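Local structure of putative sugar ABC transport system, substrate-binding protein (Bordetella parapertussis, 5IX8) at residues R158-F162 with F205-T209; V216-R220 with M240-L246. The protein probably binds a carbohydrate in the periplasm as the solute-binding component of a sugar ABC transporter. All coordinates share one frame; numbering follows the deposited sequence.

Contact 1 of 2, residues R158-F162 with F205-T209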
ATOM      1  N   ARG A 158      -8.894   5.298   2.892  1.00 11.73           N
ATOM      2  CA  ARG A 158      -9.336   5.069   1.516  1.00 11.48           C
ATOM      3  C   ARG A 158     -10.845   5.129   1.404  1.00 11.86           C
ATOM      4  O   ARG A 158     -11.383   5.717   0.452  1.00 11.93           O
ATOM      5  CB  ARG A 158      -8.840   3.727   1.016  1.00 11.03           C
ATOM      6  CG  ARG A 158      -7.314   3.725   0.914  1.00 10.73           C
ATOM      7  CD  ARG A 158      -6.744   2.394   0.415  1.00 12.60           C
ATOM      8  NE  ARG A 158      -5.292   2.484   0.461  1.00 13.64           N
ATOM      9  CZ  ARG A 158      -4.444   1.652  -0.132  1.00 14.89           C
ATOM     10  NH1 ARG A 158      -4.886   0.652  -0.901  1.00 15.88           N
ATOM     11  NH2 ARG A 158      -3.137   1.851   0.027  1.00 15.27           N
ATOM     12  N   TYR A 159     -11.544   4.496   2.351  1.00 11.87           N
ATOM     13  CA  TYR A 159     -13.001   4.561   2.367  1.00 11.59           C
ATOM     14  C   TYR A 159     -13.494   5.998   2.491  1.00 12.99           C
ATOM     15  O   TYR A 159     -14.402   6.421   1.769  1.00 14.23           O
ATOM     16  CB  TYR A 159     -13.526   3.705   3.516  1.00 11.68           C
ATOM     17  CG  TYR A 159     -14.975   3.922   3.816  1.00 12.34           C
ATOM     18  CD1 TYR A 159     -15.959   3.639   2.878  1.00 12.95           C
ATOM     19  CD2 TYR A 159     -15.366   4.414   5.070  1.00 13.53           C
ATOM     20  CE1 TYR A 159     -17.294   3.847   3.178  1.00 13.89           C
ATOM     21  CE2 TYR A 159     -16.711   4.599   5.380  1.00 14.02           C
ATOM     22  CZ  TYR A 159     -17.667   4.309   4.423  1.00 14.36           C
ATOM     23  OH  TYR A 159     -18.998   4.514   4.738  1.00 15.76           O
ATOM     24  N   GLU A 160     -12.899   6.769   3.396  1.00 12.51           N
ATOM     25  CA  GLU A 160     -13.320   8.155   3.582  1.00 13.77           C
ATOM     26  C   GLU A 160     -13.149   8.982   2.305  1.00 14.11           C
ATOM     27  O   GLU A 160     -14.033   9.765   1.932  1.00 14.52           O
ATOM     28  CB  GLU A 160     -12.545   8.791   4.750  1.00 15.67           C
ATOM     29  CG  GLU A 160     -13.059   8.294   6.104  1.00 17.51           C
ATOM     30  CD  GLU A 160     -12.116   8.611   7.252  1.00 19.29           C
ATOM     31  OE1 GLU A 160     -11.076   9.270   7.019  1.00 21.22           O
ATOM     32  OE2 GLU A 160     -12.412   8.192   8.392  1.00 18.93           O
ATOM     33  N   GLY A 161     -12.000   8.842   1.629  1.00 13.08           N
ATOM     34  CA  GLY A 161     -11.794   9.601   0.401  1.00 12.52           C
ATOM     35  C   GLY A 161     -12.747   9.189  -0.701  1.00 12.18           C
ATOM     36  O   GLY A 161     -13.307  10.053  -1.396  1.00 13.02           O
ATOM     37  N   PHE A 162     -12.970   7.871  -0.854  1.00 11.73           N
ATOM     38  CA  PHE A 162     -13.933   7.372  -1.831  1.00 12.31           C
ATOM     39  C   PHE A 162     -15.334   7.893  -1.540  1.00 13.73           C
ATOM     40  O   PHE A 162     -16.020   8.399  -2.433  1.00 13.32           O
ATOM     41  CB  PHE A 162     -13.904   5.828  -1.829  1.00 11.79           C
ATOM     42  CG  PHE A 162     -14.875   5.210  -2.776  1.00 12.50           C
ATOM     43  CD1 PHE A 162     -14.633   5.248  -4.144  1.00 13.64           C
ATOM     44  CD2 PHE A 162     -16.040   4.610  -2.308  1.00 13.09           C
ATOM     45  CE1 PHE A 162     -15.523   4.702  -5.041  1.00 14.31           C
ATOM     46  CE2 PHE A 162     -16.960   4.072  -3.211  1.00 13.10           C
ATOM     47  CZ  PHE A 162     -16.672   4.084  -4.586  1.00 15.07           C
ATOM     48  N   PHE A 205     -16.735  -1.371  -4.493  1.00 12.47           N
ATOM     49  CA  PHE A 205     -15.492  -0.712  -4.119  1.00 12.47           C
ATOM     50  C   PHE A 205     -14.708  -1.612  -3.183  1.00 12.60           C
ATOM     51  O   PHE A 205     -15.276  -2.141  -2.229  1.00 13.78           O
ATOM     52  CB  PHE A 205     -15.771   0.620  -3.431  1.00 13.18           C
ATOM     53  CG  PHE A 205     -14.566   1.213  -2.791  1.00 12.29           C
ATOM     54  CD1 PHE A 205     -13.679   1.979  -3.543  1.00 13.31           C
ATOM     55  CD2 PHE A 205     -14.309   0.988  -1.450  1.00 13.89           C
ATOM     56  CE1 PHE A 205     -12.552   2.551  -2.961  1.00 14.00           C
ATOM     57  CE2 PHE A 205     -13.180   1.519  -0.862  1.00 14.91           C
ATOM     58  CZ  PHE A 205     -12.289   2.318  -1.625  1.00 14.95           C
ATOM     59  N   THR A 206     -13.408  -1.764  -3.437  1.00 12.77           N
ATOM     60  CA  THR A 206     -12.486  -2.498  -2.574  1.00 13.70           C
ATOM     61  C   THR A 206     -11.197  -1.699  -2.469  1.00 13.75           C
ATOM     62  O   THR A 206     -10.809  -1.008  -3.433  1.00 15.26           O
ATOM     63  CB  THR A 206     -12.131  -3.903  -3.124  1.00 14.80           C
ATOM     64  OG1 THR A 206     -11.318  -3.759  -4.306  1.00 15.84           O
ATOM     65  CG2 THR A 206     -13.389  -4.754  -3.432  1.00 13.88           C
ATOM     66  N   PRO A 207     -10.475  -1.816  -1.350  1.00 12.30           N
ATOM     67  CA  PRO A 207      -9.264  -1.009  -1.193  1.00 12.01           C
ATOM     68  C   PRO A 207      -7.982  -1.678  -1.621  1.00 12.46           C
ATOM     69  O   PRO A 207      -6.973  -0.965  -1.682  1.00 13.32           O
ATOM     70  CB  PRO A 207      -9.239  -0.736   0.320  1.00 12.89           C
ATOM     71  CG  PRO A 207      -9.773  -2.084   0.918  1.00 12.52           C
ATOM     72  CD  PRO A 207     -10.945  -2.343  -0.054  1.00 11.59           C
ATOM     73  N   VAL A 208      -7.966  -2.998  -1.880  1.00 12.70           N
ATOM     74  CA  VAL A 208      -6.716  -3.728  -2.109  1.00 13.81           C
ATOM     75  C   VAL A 208      -6.945  -4.881  -3.069  1.00 13.57           C
ATOM     76  O   VAL A 208      -8.056  -5.414  -3.186  1.00 13.50           O
ATOM     77  CB  VAL A 208      -6.089  -4.296  -0.811  1.00 16.81           C
ATOM     78  CG1 VAL A 208      -5.825  -3.229   0.182  1.00 19.77           C
ATOM     79  CG2 VAL A 208      -7.000  -5.371  -0.196  1.00 16.62           C
ATOM     80  N   THR A 209      -5.855  -5.280  -3.736  1.00 14.08           N
ATOM     81  CA  THR A 209      -5.817  -6.327  -4.752  1.00 14.62           C
ATOM     82  C   THR A 209      -6.684  -7.538  -4.446  1.00 14.17           C
ATOM     83  O   THR A 209      -7.558  -7.904  -5.233  1.00 15.14           O
ATOM     84  CB  THR A 209      -4.373  -6.817  -4.947  1.00 17.04           C
ATOM     85  OG1 THR A 209      -3.475  -5.711  -5.043  1.00 18.99           O
ATOM     86  CG2 THR A 209      -4.293  -7.670  -6.195  1.00 17.41           C
TER

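Contact 2 of 2, residues V216-R220 with M240-L246. With SO4 (sulfate ion), chain D.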
ATOM      1  N   VAL A 216     -14.452  -9.854  -7.865  1.00 14.66           N
ATOM      2  CA  VAL A 216     -14.656 -10.312  -9.237  1.00 16.02           C
ATOM      3  C   VAL A 216     -15.083 -11.774  -9.255  1.00 17.02           C
ATOM      4  O   VAL A 216     -15.978 -12.155 -10.023  1.00 18.67           O
ATOM      5  CB  VAL A 216     -13.387 -10.071 -10.075  1.00 16.69           C
ATOM      6  CG1 VAL A 216     -13.441 -10.812 -11.433  1.00 17.17           C
ATOM      7  CG2 VAL A 216     -13.181  -8.574 -10.309  1.00 16.89           C
ATOM      8  N   ARG A 217     -14.484 -12.621  -8.398  1.00 17.22           N
ATOM      9  CA  ARG A 217     -14.921 -14.026  -8.375  1.00 16.09           C
ATOM     10  C   ARG A 217     -16.384 -14.119  -7.973  1.00 15.05           C
ATOM     11  O   ARG A 217     -17.142 -14.907  -8.547  1.00 16.41           O
ATOM     12  CB  ARG A 217     -14.102 -14.896  -7.406  1.00 16.71           C
ATOM     13  CG  ARG A 217     -12.620 -15.112  -7.722  1.00 17.27           C
ATOM     14  CD  ARG A 217     -12.003 -16.155  -6.728  1.00 17.44           C
ATOM     15  NE  ARG A 217     -12.317 -17.555  -7.029  1.00 16.71           N
ATOM     16  CZ  ARG A 217     -12.238 -18.575  -6.158  1.00 15.80           C
ATOM     17  NH1 ARG A 217     -11.922 -18.357  -4.904  1.00 15.53           N
ATOM     18  NH2 ARG A 217     -12.519 -19.838  -6.539  1.00 16.40           N
ATOM     19  N   ALA A 218     -16.789 -13.330  -6.975  1.00 13.50           N
ATOM     20  CA  ALA A 218     -18.186 -13.328  -6.536  1.00 13.24           C
ATOM     21  C   ALA A 218     -19.112 -12.837  -7.637  1.00 15.03           C
ATOM     22  O   ALA A 218     -20.198 -13.402  -7.836  1.00 15.18           O
ATOM     23  CB  ALA A 218     -18.362 -12.472  -5.274  1.00 13.00           C
ATOM     24  N   ALA A 219     -18.722 -11.763  -8.330  1.00 15.48           N
ATOM     25  CA  ALA A 219     -19.543 -11.224  -9.406  1.00 16.17           C
ATOM     26  C   ALA A 219     -19.678 -12.240 -10.527  1.00 17.59           C
ATOM     27  O   ALA A 219     -20.772 -12.425 -11.077  1.00 19.06           O
ATOM     28  CB  ALA A 219     -18.923  -9.916  -9.928  1.00 16.16           C
ATOM     29  N   ARG A 220     -18.584 -12.953 -10.841  1.00 17.31           N
ATOM     30  CA  ARG A 220     -18.649 -13.965 -11.894  1.00 17.92           C
ATOM     31  C   ARG A 220     -19.603 -15.087 -11.495  1.00 17.70           C
ATOM     32  O   ARG A 220     -20.425 -15.546 -12.307  1.00 19.80           O
ATOM     33  CB  ARG A 220     -17.239 -14.512 -12.185  1.00 18.38           C
ATOM     34  CG  ARG A 220     -16.343 -13.556 -12.990  1.00 19.93           C
ATOM     35  CD  ARG A 220     -14.879 -14.051 -13.135  1.00 20.26           C
ATOM     36  NE  ARG A 220     -14.070 -13.101 -13.912  1.00 21.40           N
ATOM     37  CZ  ARG A 220     -12.744 -13.171 -14.081  1.00 24.08           C
ATOM     38  NH1 ARG A 220     -12.035 -14.144 -13.515  1.00 24.13           N
ATOM     39  NH2 ARG A 220     -12.118 -12.259 -14.823  1.00 25.78           N
HETATM   40  N   MSE A 240      -8.652  -7.845 -17.026  1.00 22.16           N
HETATM   41  CA  MSE A 240      -9.909  -7.503 -16.381  1.00 22.14           C
HETATM   42  C   MSE A 240     -10.306  -6.059 -16.656  1.00 21.54           C
HETATM   43  O   MSE A 240     -11.492  -5.762 -16.777  1.00 22.04           O
HETATM   44  CB  MSE A 240      -9.813  -7.731 -14.858  1.00 22.84           C
HETATM   45  CG  MSE A 240      -9.523  -9.173 -14.455  1.00 25.26           C
HETATM   46 SE   MSE A 240      -9.455  -9.369 -12.485  0.54 27.96          SE
HETATM   47  CE  MSE A 240      -9.348 -11.312 -12.335  1.00 30.12           C
ATOM     48  N   ILE A 241      -9.315  -5.157 -16.719  1.00 20.05           N
ATOM     49  CA  ILE A 241      -9.589  -3.778 -17.122  1.00 20.31           C
ATOM     50  C   ILE A 241     -10.049  -3.727 -18.576  1.00 21.25           C
ATOM     51  O   ILE A 241     -11.053  -3.082 -18.912  1.00 20.41           O
ATOM     52  CB  ILE A 241      -8.346  -2.905 -16.898  1.00 19.71           C
ATOM     53  CG1 ILE A 241      -8.057  -2.754 -15.408  1.00 19.46           C
ATOM     54  CG2 ILE A 241      -8.519  -1.550 -17.542  1.00 20.75           C
ATOM     55  CD1 ILE A 241      -6.784  -1.947 -15.133  1.00 19.16           C
ATOM     56  N   ARG A 242      -9.330  -4.415 -19.467  1.00 21.76           N
ATOM     57  CA  ARG A 242      -9.705  -4.375 -20.876  1.00 22.76           C
ATOM     58  C   ARG A 242     -11.088  -4.968 -21.106  1.00 24.29           C
ATOM     59  O   ARG A 242     -11.838  -4.495 -21.969  1.00 25.24           O
ATOM     60  CB  ARG A 242      -8.670  -5.119 -21.710  1.00 23.48           C
ATOM     61  CG  ARG A 242      -7.319  -4.444 -21.796  1.00 25.13           C
ATOM     62  CD  ARG A 242      -6.433  -5.060 -22.887  1.00 26.83           C
ATOM     63  NE  ARG A 242      -5.048  -4.675 -22.643  1.00 27.61           N
ATOM     64  CZ  ARG A 242      -4.202  -5.421 -21.949  1.00 29.10           C
ATOM     65  NH1 ARG A 242      -4.598  -6.606 -21.488  1.00 29.06           N
ATOM     66  NH2 ARG A 242      -2.962  -5.000 -21.732  1.00 29.53           N
ATOM     67  N   GLU A 243     -11.423  -6.028 -20.382  1.00 24.58           N
ATOM     68  CA  GLU A 243     -12.708  -6.712 -20.518  1.00 26.51           C
ATOM     69  C   GLU A 243     -13.844  -5.987 -19.816  1.00 26.36           C
ATOM     70  O   GLU A 243     -14.997  -6.437 -19.912  1.00 28.03           O
ATOM     71  CB  GLU A 243     -12.593  -8.139 -19.974  1.00 29.42           C
ATOM     72  CG  GLU A 243     -11.779  -9.059 -20.851  1.00 32.46           C
ATOM     73  CD  GLU A 243     -11.160 -10.238 -20.108  1.00 35.93           C
ATOM     74  OE1 GLU A 243     -11.557 -10.523 -18.946  1.00 37.25           O
ATOM     75  OE2 GLU A 243     -10.258 -10.878 -20.704  1.00 37.23           O
ATOM     76  N   GLY A 244     -13.544  -4.899 -19.102  1.00 24.82           N
ATOM     77  CA  GLY A 244     -14.539  -4.072 -18.457  1.00 22.97           C
ATOM     78  C   GLY A 244     -14.926  -4.483 -17.056  1.00 22.26           C
ATOM     79  O   GLY A 244     -15.794  -3.839 -16.460  1.00 23.65           O
ATOM     80  N   ARG A 245     -14.326  -5.532 -16.507  1.00 20.10           N
ATOM     81  CA  ARG A 245     -14.744  -6.001 -15.184  1.00 19.76           C
ATOM     82  C   ARG A 245     -14.186  -5.125 -14.060  1.00 18.66           C
ATOM     83  O   ARG A 245     -14.871  -4.892 -13.052  1.00 17.97           O
ATOM     84  CB  ARG A 245     -14.312  -7.448 -14.995  1.00 21.08           C
ATOM     85  CG  ARG A 245     -14.544  -7.970 -13.601  1.00 22.00           C
ATOM     86  CD  ARG A 245     -16.035  -8.046 -13.236  1.00 22.62           C
ATOM     87  NE  ARG A 245     -16.711  -9.168 -13.907  1.00 22.72           N
ATOM     88  CZ  ARG A 245     -18.014  -9.425 -13.807  1.00 23.36           C
ATOM     89  NH1 ARG A 245     -18.805  -8.626 -13.091  1.00 23.55           N
ATOM     90  NH2 ARG A 245     -18.529 -10.474 -14.435  1.00 24.52           N
ATOM     91  N   LEU A 246     -12.952  -4.631 -14.219  1.00 17.12           N
ATOM     92  CA  LEU A 246     -12.366  -3.647 -13.315  1.00 17.19           C
ATOM     93  C   LEU A 246     -12.477  -2.283 -13.977  1.00 17.90           C
ATOM     94  O   LEU A 246     -11.952  -2.077 -15.080  1.00 20.07           O
ATOM     95  CB  LEU A 246     -10.898  -3.950 -12.993  1.00 17.59           C
ATOM     96  CG  LEU A 246     -10.548  -5.216 -12.199  1.00 18.43           C
ATOM     97  CD1 LEU A 246      -9.014  -5.295 -11.991  1.00 19.26           C
ATOM     98  CD2 LEU A 246     -11.288  -5.312 -10.862  1.00 19.82           C
TER
HETATM   99  S   SO4 D 502     -15.718 -11.380 -16.692  1.00 33.69           S
HETATM  100  O1  SO4 D 502     -15.230 -10.376 -17.620  1.00 34.70           O
HETATM  101  O2  SO4 D 502     -15.228 -11.079 -15.342  1.00 32.25           O
HETATM  102  O3  SO4 D 502     -17.179 -11.374 -16.693  1.00 35.00           O
HETATM  103  O4  SO4 D 502     -15.224 -12.676 -17.140  1.00 33.67           O
HETATM  104  O   HOH W   1     -10.115 -11.804 -16.942  1.00 40.68           O

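Contact 1 of 2, residues R158-F162 with F205-T209
Phe162 and Phe205 lie face against face where helix 154-168 packs on the C-terminal end of strand 201-205 and the loop that follows it, a helix-on-sheet layer of the Rossmann-like periplasmic binding protein fold. The centroids of the two rings are 4.0 Å apart and their planes are inclined by 18°, an offset stack. Going outward along Phe162, CB sits over the face of the Phe205 ring as a CH-pi contact, CG comes 3.5 Å from Phe205 CD1, CD1 and CE1 stay on Phe205 CD1, CD2 lies over Phe205 CG, and CE2 and the tip CZ arrive at Phe205 CB, CE2 at 3.7 Å. The two side chains thus run past each other in opposite directions, and Phe205 CB repays the CH-pi contact over the Phe162 ring. In both residues CG is anti to the backbone N (chi1 179° in Phe162), and this projects each ring across the interface. Leu129 and Leu133 of helix 122-135, with Val143 and Val145 of strand 142-145, complete this buried apolar layer.

One helical turn earlier, Arg158 crosses the Pro207 side chain at about a right angle, its CD 4.0 Å from Pro207 CB. Its NH2 forms salt bridges with Asp122 and Glu252, while NH1 donates to Pro207 O over 2.8 Å, the bond bent at the hydrogen (134°) and the oxygen in the guanidinium plane.

Contact 2 of 2, residues V216-R220 with M240-L246
Val216 and Arg245 bring the two backbones closest, CA to CA 7.3 Å, where helix 209-221 runs beside the Schellman turn in which Gly244, at phi 88°, ends helix 235-242. Val216 presses both methyls on the aliphatic part of Arg245, CG2 lying 3.6 Å from Arg245 CG, and CG2 also meets Leu246 CD2. Arg245 bends at chi2 and chi3, which turns its guanidinium back toward helix 209-221, NH1 being 3.4 Å from Ala219 CB; that same NH1 donates to the carbonyls of Arg224 and Val226. The contact joins helix 209-221 to the turn after helix 235-242, successive helices of the beta-alpha-beta units of the second domain. On the exposed side Arg220, extended from CG to NE, crosses Arg245 at a slant, guanidinium planes 69° apart, and the two share a sulfate ion, probably from the crystallisation liquor. Sulfate O2 takes nearly straight bonds from Arg220 NE (2.7 Å) and Arg245 NE (2.8 Å), while O3 accepts from Arg245 NH2. Selenomethionine Met240 crosses Arg220 at about a right angle, CE 3.8 Å from Arg220 NH2. A water donates to Glu243 OE1 at 2.8 Å and weakly accepts from Arg220 NH2.

After the first six-stranded sheet has largely formed, the chain enters the second domain, and helix 154-168 supplies the first half of contact 1. The loop closes at residues 205-209, having taken in helix 184-197. Contact 2 opens on helix 209-221 and closes at 240-246 after strand 227-231. The two loops follow in series, neither nested nor crossing. Residues 205-209 lead into the N terminus of helix 209-221, whose last turns carry half of contact 2. Contact 1 ties helix 154-168 to the end of strand 201-205 and the loop beyond; contact 2 ties those last turns to the end of helix 235-242 and the turn into strand 246-250. Their centres lie about 17 Å apart.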